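Local coordinates for uncharacterized protein (Nostoc punctiforme, PDB 2R3S) that is uncharacterised but probably transfers methyl groups from S-adenosylmethionine to hydroxyl groups of small molecules, working as a dimeric O-methyltransferase, at residues S20-A25 with R57-Y62; A26-V31 with D96-L101; Q139-M144 with A198-V203. One frame throughout, in Å; residues are numbered along the deposited sequence. Where two conformers were deposited one is given.

Contact 1: residues S20-A25 with R57-Y62; sequences SAAIKA and RMLCDY
Ala-22 sits against two long side chains of the other helix, Leu-59 and Tyr-62, which lie one turn apart and both lean toward it. The short axes of 20-25 and 57-62 pass 10.4 Å apart at a crossing angle of -116°, so the helices meet steeply and touch through few residues. The backbones come nearest at Ala-22 and Leu-59, whose CA atoms are 6.7 Å apart; the small alanines on one side leave room for the larger groups on the other. In Leu-59, CG stands anti to the backbone N (chi1 -176°), and the isobutyl group reaches across the interface and spreads its two methyls over separate turns. CD1 lies 3.5 Å from Ala-22 O and 4.0 Å from Ala-22 CB, pressing on backbone and methyl alike. CD2 points further along 20-25, with Ala-25 CB at 4.3 Å. Tyr-62 also has its CG opposite the backbone N (chi1 -171°), which carries the ring past Leu-59 toward the earlier part of helix 17-28. The CD1-CE1 side of the ring does the touching: Ala-22 CB is 3.5 Å from Tyr-62 CE1 and 3.6 Å from Tyr-62 CD1, approaching the ring obliquely. All four touching residues are buried, and what they share is apolar van der Waals contact. Gln-18 and Arg-19 also touch Tyr-62, while Thr-114 of the second subunit packs on Ala-25. The contact joins helix 17-28 to helix 53-65 in the dimerisation domain, whose helices and small antiparallel sheet are consistent with a winged helix-turn-helix. Beyond it, Val-31 of helix 31-35 extends the packing on Leu-59, and strand 75-78 lies against the far side of helix 53-65 through Tyr-76.

Contact 2: residues A26-V31 with D96-L101; sequences AVELNV and DAIEFL
Val-27, in the last turn of its helix, faces Asp-96 and Ile-98 across a small, partly buried interface of 145 Å². It ties the C-terminal end of helix 17-28, in the dimerisation domain, to the short helix 98-101. Asp-96 comes first along 96-101. Its OD1 lies 4.2 Å from Val-27 CG1, in van der Waals contact; the polar needs of this oxygen are met by a hydrogen bond with Tyr-93 OH and a salt bridge with Arg-88. Ala-97 packs on Met-144 and Met-147 instead, while its carbonyl oxygen accepts from both Phe-100 N and Leu-101 N. Ile-98 then carries the apolar contact. Its CG1 is wedged between N and C of its own backbone (chi1 65°), and the extended chi2 of 165° sends CD1 out to the valine. There CD1 is 3.8 Å from Val-27 CG1 and 4.0 Å from Val-27 CB, the two chains lying alongside with their ends running opposite ways. The same methyl is 4.3 Å from Glu-28 CG, while Glu-28 OE1 hydrogen-bonds with Thr-114 OG1 of the second subunit. Val-14 of that subunit packs on Ile-98, and Glu-99 meets helix 136-143. Adhesion between the segments is thus apolar, centred on one isoleucine methyl, with the two acidic groups beside it bound to partners outside the segments.

Contact 3: residues Q139-M144 with A198-V203; sequences QFAKAM and ASVLEV
Val-203 and Ala-141 form the centre of this contact, where the CA atoms of the two helices come closest, at 6.6 Å. It packs helix 136-143 on helix 198-211, which follows strand 191-196 in the Rossmann-like O-methyltransferase domain. The segments run almost parallel, 7° apart in direction, with their short axes 9.2 Å apart, a spacing suited to the alanine at the interface. Val-203 is directed toward 139-144, and its branch begins touching at once: CB lies 3.9 Å from Ala-141 CB. Beyond it CG1, anti to the backbone N (chi1 -176°), rests over the alanine's backbone, 3.8 Å from Ala-141 O, and also meets its methyl. CG2, the other arm, touches Ala-141 CB at 4.0 Å as well as Lys-142, 3.7 Å from its NZ and 4.1 Å from its CG. The lysine chain is extended until it bends at chi4 (-51°), which brings the ammonium end back over that methyl; the chain lies slantwise across the valine. One turn earlier, Val-200 adds its CG1 at 4.1 Å from Ala-141 CB, and the alanine methyl is thereby flanked by two valines. With an alanine in place of Val-203, both methyl arms would go, and the packing over Ala-141 and under the lysine chain would probably be left with a gap. Outside the two segments, Ser-175 touches Ala-141. The chemistry is apolar at the buried alanine, with the aliphatic chain and charged end of the exposed Lys-142 at the edge, consistent with adhesion by shape rather than by charge.

Overall arrangement
The contacts run from the dimerisation domain into the O-methyltransferase domain. Contacts 1 and 2, centres 12 Å apart, share helix 17-28 and alternate along the chain; Leu-59 CD2 of the first lies 4.1 Å from Val-31 CG2 of the second. Contact 3 follows both in sequence, 18 Å from contact 2 and 29 Å from contact 1 between centres. Segment 96-101 is the bridge: Phe-100 meets Phe-140 edge-to-face, and Ala-97 packs on Met-144. Contact 3 then reaches helix 198-211, the crossover between parallel strands 191-196 and 217-221 of the Rossmann-like sheet. The second subunit touches contacts 1 and 2, partly through its own methyltransferase part, and leaves contact 3 untouched.

Contact 1: residues S20-A25 with R57-Y62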
# COMPACT_ATOMS: atom_id res chain seq x y z
N SER A 20 -3.68 -1.17 3.07
CA SER A 20 -4.70 -1.75 2.19
C SER A 20 -5.33 -3.00 2.82
O SER A 20 -6.55 -3.15 2.83
CB SER A 20 -4.13 -2.11 0.80
OG SER A 20 -3.59 -1.00 0.10
N ALA A 21 -4.48 -3.89 3.32
CA ALA A 21 -4.94 -5.10 3.96
C ALA A 21 -5.75 -4.77 5.23
O ALA A 21 -6.75 -5.42 5.50
CB ALA A 21 -3.76 -6.03 4.29
N ALA A 22 -5.31 -3.77 6.00
CA ALA A 22 -6.00 -3.38 7.21
C ALA A 22 -7.41 -2.83 6.91
O ALA A 22 -8.37 -3.22 7.57
CB ALA A 22 -5.19 -2.36 8.01
N ILE A 23 -7.52 -1.93 5.91
CA ILE A 23 -8.84 -1.37 5.56
C ILE A 23 -9.75 -2.41 4.92
O ILE A 23 -10.96 -2.38 5.13
CB ILE A 23 -8.77 -0.08 4.69
CG1 ILE A 23 -10.09 0.69 4.80
CG2 ILE A 23 -8.43 -0.39 3.23
CD1 ILE A 23 -10.50 1.05 6.20
N LYS A 24 -9.18 -3.33 4.16
CA LYS A 24 -9.95 -4.44 3.62
C LYS A 24 -10.54 -5.28 4.75
O LYS A 24 -11.74 -5.57 4.75
CB LYS A 24 -9.09 -5.28 2.69
CG LYS A 24 -9.80 -6.47 2.09
CD LYS A 24 -8.91 -7.23 1.10
CE LYS A 24 -9.64 -8.45 0.58
NZ LYS A 24 -9.03 -8.96 -0.62
N ALA A 25 -9.72 -5.67 5.73
CA ALA A 25 -10.23 -6.44 6.88
C ALA A 25 -11.30 -5.69 7.65
O ALA A 25 -12.33 -6.26 8.01
CB ALA A 25 -9.09 -6.88 7.83
N ARG A 57 -8.23 -5.82 18.62
CA ARG A 57 -7.46 -4.76 19.27
C ARG A 57 -6.30 -4.30 18.40
O ARG A 57 -6.03 -3.11 18.29
CB ARG A 57 -6.89 -5.24 20.61
CG ARG A 57 -6.05 -4.23 21.37
CD ARG A 57 -4.56 -4.40 21.13
NE ARG A 57 -4.09 -5.70 21.60
CZ ARG A 57 -2.86 -6.16 21.46
NH1 ARG A 57 -1.92 -5.44 20.87
NH2 ARG A 57 -2.55 -7.37 21.93
N MSE A 58 -5.59 -5.27 17.81
CA MSE A 58 -4.44 -4.96 16.95
C MSE A 58 -4.88 -4.25 15.68
O MSE A 58 -4.26 -3.25 15.28
CB MSE A 58 -3.67 -6.25 16.67
CG MSE A 58 -3.07 -6.80 17.95
SE MSE A 58 -2.76 -8.71 17.98
CE MSE A 58 -0.79 -8.67 17.85
N LEU A 59 -5.96 -4.72 15.04
CA LEU A 59 -6.55 -4.00 13.89
C LEU A 59 -6.98 -2.56 14.23
O LEU A 59 -6.68 -1.63 13.50
CB LEU A 59 -7.74 -4.80 13.28
CG LEU A 59 -8.40 -4.23 12.01
CD1 LEU A 59 -7.40 -4.13 10.84
CD2 LEU A 59 -9.67 -5.05 11.63
N CYS A 60 -7.73 -2.39 15.32
CA CYS A 60 -8.27 -1.06 15.66
C CYS A 60 -7.19 -0.07 16.08
O CYS A 60 -7.27 1.08 15.70
CB CYS A 60 -9.33 -1.18 16.75
SG CYS A 60 -10.88 -1.98 16.16
N ASP A 61 -6.19 -0.51 16.84
CA ASP A 61 -5.05 0.37 17.16
C ASP A 61 -4.38 0.85 15.87
O ASP A 61 -4.06 2.03 15.74
CB ASP A 61 -4.01 -0.33 18.03
CG ASP A 61 -4.46 -0.52 19.45
OD1 ASP A 61 -5.34 0.23 19.92
OD2 ASP A 61 -3.91 -1.42 20.10
N TYR A 62 -4.21 -0.05 14.91
CA TYR A 62 -3.64 0.31 13.62
C TYR A 62 -4.54 1.27 12.86
O TYR A 62 -4.06 2.25 12.30
CB TYR A 62 -3.40 -0.97 12.80
CG TYR A 62 -2.61 -0.78 11.52
CD1 TYR A 62 -3.25 -0.48 10.33
CD2 TYR A 62 -1.23 -0.88 11.51
CE1 TYR A 62 -2.53 -0.31 9.15
CE2 TYR A 62 -0.50 -0.71 10.34
CZ TYR A 62 -1.15 -0.42 9.18
OH TYR A 62 -0.44 -0.28 8.03

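Contact 2: residues A26-V31 with D96-L101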
# COMPACT_ATOMS: atom_id res chain seq x y z
N ALA A 26 -11.07 -4.41 7.91
CA ALA A 26 -12.05 -3.58 8.63
C ALA A 26 -13.39 -3.58 7.91
O ALA A 26 -14.44 -3.73 8.53
CB ALA A 26 -11.51 -2.12 8.85
N VAL A 27 -13.38 -3.43 6.59
CA VAL A 27 -14.62 -3.36 5.82
C VAL A 27 -15.34 -4.70 5.78
O VAL A 27 -16.56 -4.77 5.99
CB VAL A 27 -14.38 -2.83 4.38
CG1 VAL A 27 -15.60 -3.08 3.54
CG2 VAL A 27 -14.05 -1.34 4.41
N GLU A 28 -14.58 -5.76 5.48
CA GLU A 28 -15.11 -7.11 5.44
C GLU A 28 -15.69 -7.53 6.78
O GLU A 28 -16.63 -8.28 6.82
CB GLU A 28 -14.03 -8.11 5.05
CG GLU A 28 -13.59 -7.98 3.63
CD GLU A 28 -12.55 -9.00 3.23
OE1 GLU A 28 -11.86 -9.58 4.08
OE2 GLU A 28 -12.40 -9.15 2.02
N LEU A 29 -15.13 -7.04 7.88
CA LEU A 29 -15.61 -7.42 9.20
C LEU A 29 -16.67 -6.48 9.75
O LEU A 29 -17.18 -6.69 10.83
CB LEU A 29 -14.44 -7.52 10.18
CG LEU A 29 -13.46 -8.66 9.93
CD1 LEU A 29 -12.28 -8.57 10.90
CD2 LEU A 29 -14.17 -9.98 10.05
N ASN A 30 -17.02 -5.44 9.00
CA ASN A 30 -18.02 -4.46 9.41
C ASN A 30 -17.64 -3.66 10.66
O ASN A 30 -18.50 -3.17 11.38
CB ASN A 30 -19.38 -5.12 9.59
CG ASN A 30 -20.15 -5.25 8.30
OD1 ASN A 30 -19.61 -5.03 7.21
ND2 ASN A 30 -21.42 -5.64 8.42
N VAL A 31 -16.34 -3.47 10.88
CA VAL A 31 -15.90 -2.83 12.11
C VAL A 31 -16.55 -1.46 12.28
O VAL A 31 -17.01 -1.12 13.37
CB VAL A 31 -14.38 -2.68 12.17
CG1 VAL A 31 -14.00 -1.93 13.41
CG2 VAL A 31 -13.67 -4.06 12.10
N ASP A 96 -18.03 -0.77 -0.06
CA ASP A 96 -18.00 -1.94 -0.93
C ASP A 96 -17.34 -1.67 -2.27
O ASP A 96 -17.24 -2.58 -3.10
CB ASP A 96 -19.39 -2.54 -1.08
CG ASP A 96 -19.93 -3.12 0.27
OD1 ASP A 96 -19.16 -3.33 1.25
OD2 ASP A 96 -21.14 -3.37 0.34
N ALA A 97 -16.83 -0.45 -2.47
CA ALA A 97 -15.98 -0.18 -3.65
C ALA A 97 -14.80 -1.14 -3.70
O ALA A 97 -14.27 -1.41 -4.80
CB ALA A 97 -15.49 1.31 -3.67
N ILE A 98 -14.37 -1.67 -2.55
CA ILE A 98 -13.24 -2.62 -2.53
C ILE A 98 -13.53 -3.88 -3.36
O ILE A 98 -12.60 -4.59 -3.74
CB ILE A 98 -12.80 -3.05 -1.07
CG1 ILE A 98 -13.91 -3.85 -0.36
CG2 ILE A 98 -12.35 -1.85 -0.24
CD1 ILE A 98 -13.38 -4.64 0.94
N GLU A 99 -14.79 -4.17 -3.63
CA GLU A 99 -15.11 -5.33 -4.48
C GLU A 99 -14.55 -5.24 -5.89
O GLU A 99 -14.24 -6.26 -6.52
CB GLU A 99 -16.62 -5.57 -4.51
CG GLU A 99 -17.13 -6.19 -3.19
CD GLU A 99 -18.67 -6.28 -3.14
OE1 GLU A 99 -19.33 -6.11 -4.20
OE2 GLU A 99 -19.21 -6.51 -2.01
N PHE A 100 -14.41 -4.01 -6.38
CA PHE A 100 -13.66 -3.71 -7.59
C PHE A 100 -12.21 -3.37 -7.27
O PHE A 100 -11.29 -4.02 -7.80
CB PHE A 100 -14.32 -2.57 -8.38
CG PHE A 100 -13.49 -2.10 -9.53
CD1 PHE A 100 -13.45 -2.82 -10.72
CD2 PHE A 100 -12.71 -0.98 -9.42
CE1 PHE A 100 -12.64 -2.42 -11.76
CE2 PHE A 100 -11.89 -0.58 -10.46
CZ PHE A 100 -11.86 -1.30 -11.64
N LEU A 101 -11.99 -2.37 -6.38
CA LEU A 101 -10.66 -1.78 -6.22
C LEU A 101 -9.62 -2.76 -5.69
O LEU A 101 -8.45 -2.66 -6.03
CB LEU A 101 -10.71 -0.53 -5.35
CG LEU A 101 -11.44 0.68 -5.93
CD1 LEU A 101 -11.59 1.71 -4.83
CD2 LEU A 101 -10.68 1.26 -7.14

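Contact 3: residues Q139-M144 with A198-V203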
# COMPACT_ATOMS: atom_id res chain seq x y z
N GLN A 139 -18.11 -6.16 -11.86
CA GLN A 139 -17.77 -5.69 -10.51
C GLN A 139 -17.68 -4.17 -10.45
O GLN A 139 -18.20 -3.57 -9.51
CB GLN A 139 -16.48 -6.33 -9.98
CG GLN A 139 -16.64 -7.76 -9.51
CD GLN A 139 -17.81 -7.93 -8.56
OE1 GLN A 139 -17.83 -7.35 -7.48
NE2 GLN A 139 -18.81 -8.71 -8.99
N PHE A 140 -17.05 -3.55 -11.45
CA PHE A 140 -17.01 -2.09 -11.48
C PHE A 140 -18.43 -1.53 -11.46
O PHE A 140 -18.74 -0.67 -10.65
CB PHE A 140 -16.27 -1.55 -12.69
CG PHE A 140 -16.10 -0.05 -12.67
CD1 PHE A 140 -17.13 0.79 -13.05
CD2 PHE A 140 -14.93 0.52 -12.23
CE1 PHE A 140 -16.99 2.16 -13.01
CE2 PHE A 140 -14.77 1.89 -12.17
CZ PHE A 140 -15.80 2.71 -12.58
N ALA A 141 -19.27 -2.02 -12.38
CA ALA A 141 -20.62 -1.51 -12.52
C ALA A 141 -21.46 -1.64 -11.23
O ALA A 141 -22.27 -0.76 -10.90
CB ALA A 141 -21.35 -2.18 -13.70
N LYS A 142 -21.29 -2.75 -10.52
CA LYS A 142 -22.02 -2.96 -9.27
C LYS A 142 -21.42 -2.16 -8.12
O LYS A 142 -22.15 -1.61 -7.29
CB LYS A 142 -22.05 -4.45 -8.88
CG LYS A 142 -22.77 -5.38 -9.86
CD LYS A 142 -22.92 -6.79 -9.26
CE LYS A 142 -23.33 -7.85 -10.27
NZ LYS A 142 -24.53 -7.46 -11.05
N ALA A 143 -20.09 -2.12 -8.04
CA ALA A 143 -19.41 -1.65 -6.83
C ALA A 143 -19.10 -0.16 -6.83
O ALA A 143 -18.97 0.46 -5.78
CB ALA A 143 -18.10 -2.45 -6.62
N MSE A 144 -18.94 0.42 -8.02
CA MSE A 144 -18.41 1.78 -8.13
C MSE A 144 -19.49 2.82 -8.44
O MSE A 144 -19.21 4.01 -8.45
CB MSE A 144 -17.32 1.83 -9.20
CG MSE A 144 -16.18 0.92 -8.94
SE MSE A 144 -15.09 1.52 -7.44
CE MSE A 144 -14.23 3.04 -8.35
N ALA A 198 -22.56 -7.46 -22.75
CA ALA A 198 -23.91 -7.85 -22.35
C ALA A 198 -24.08 -8.00 -20.84
O ALA A 198 -25.08 -7.56 -20.29
CB ALA A 198 -24.35 -9.15 -23.07
N SER A 199 -23.15 -8.65 -20.17
CA SER A 199 -23.27 -8.86 -18.73
C SER A 199 -23.19 -7.56 -17.93
O SER A 199 -23.73 -7.48 -16.82
CB SER A 199 -22.20 -9.83 -18.26
OG SER A 199 -20.89 -9.29 -18.45
N VAL A 200 -22.56 -6.54 -18.50
CA VAL A 200 -22.46 -5.24 -17.83
C VAL A 200 -23.75 -4.46 -17.99
O VAL A 200 -24.25 -3.87 -17.04
CB VAL A 200 -21.26 -4.41 -18.34
CG1 VAL A 200 -21.24 -3.02 -17.68
CG2 VAL A 200 -19.94 -5.19 -18.10
N LEU A 201 -24.31 -4.48 -19.20
CA LEU A 201 -25.60 -3.84 -19.47
C LEU A 201 -26.77 -4.38 -18.64
O LEU A 201 -27.77 -3.69 -18.50
CB LEU A 201 -25.95 -3.97 -20.96
CG LEU A 201 -25.08 -3.19 -21.92
CD1 LEU A 201 -25.33 -3.69 -23.34
CD2 LEU A 201 -25.33 -1.69 -21.79
N GLU A 202 -26.64 -5.59 -18.11
CA GLU A 202 -27.64 -6.08 -17.17
C GLU A 202 -27.72 -5.16 -15.95
O GLU A 202 -28.82 -4.85 -15.49
CB GLU A 202 -27.35 -7.52 -16.76
CG GLU A 202 -27.59 -8.52 -17.90
CD GLU A 202 -29.00 -8.42 -18.48
OE1 GLU A 202 -29.98 -8.29 -17.71
OE2 GLU A 202 -29.11 -8.45 -19.72
N VAL A 203 -26.56 -4.67 -15.48
CA VAL A 203 -26.53 -3.70 -14.37
C VAL A 203 -27.19 -2.35 -14.77
O VAL A 203 -28.04 -1.81 -14.04
CB VAL A 203 -25.09 -3.44 -13.86
CG1 VAL A 203 -25.12 -2.48 -12.63
CG2 VAL A 203 -24.38 -4.76 -13.55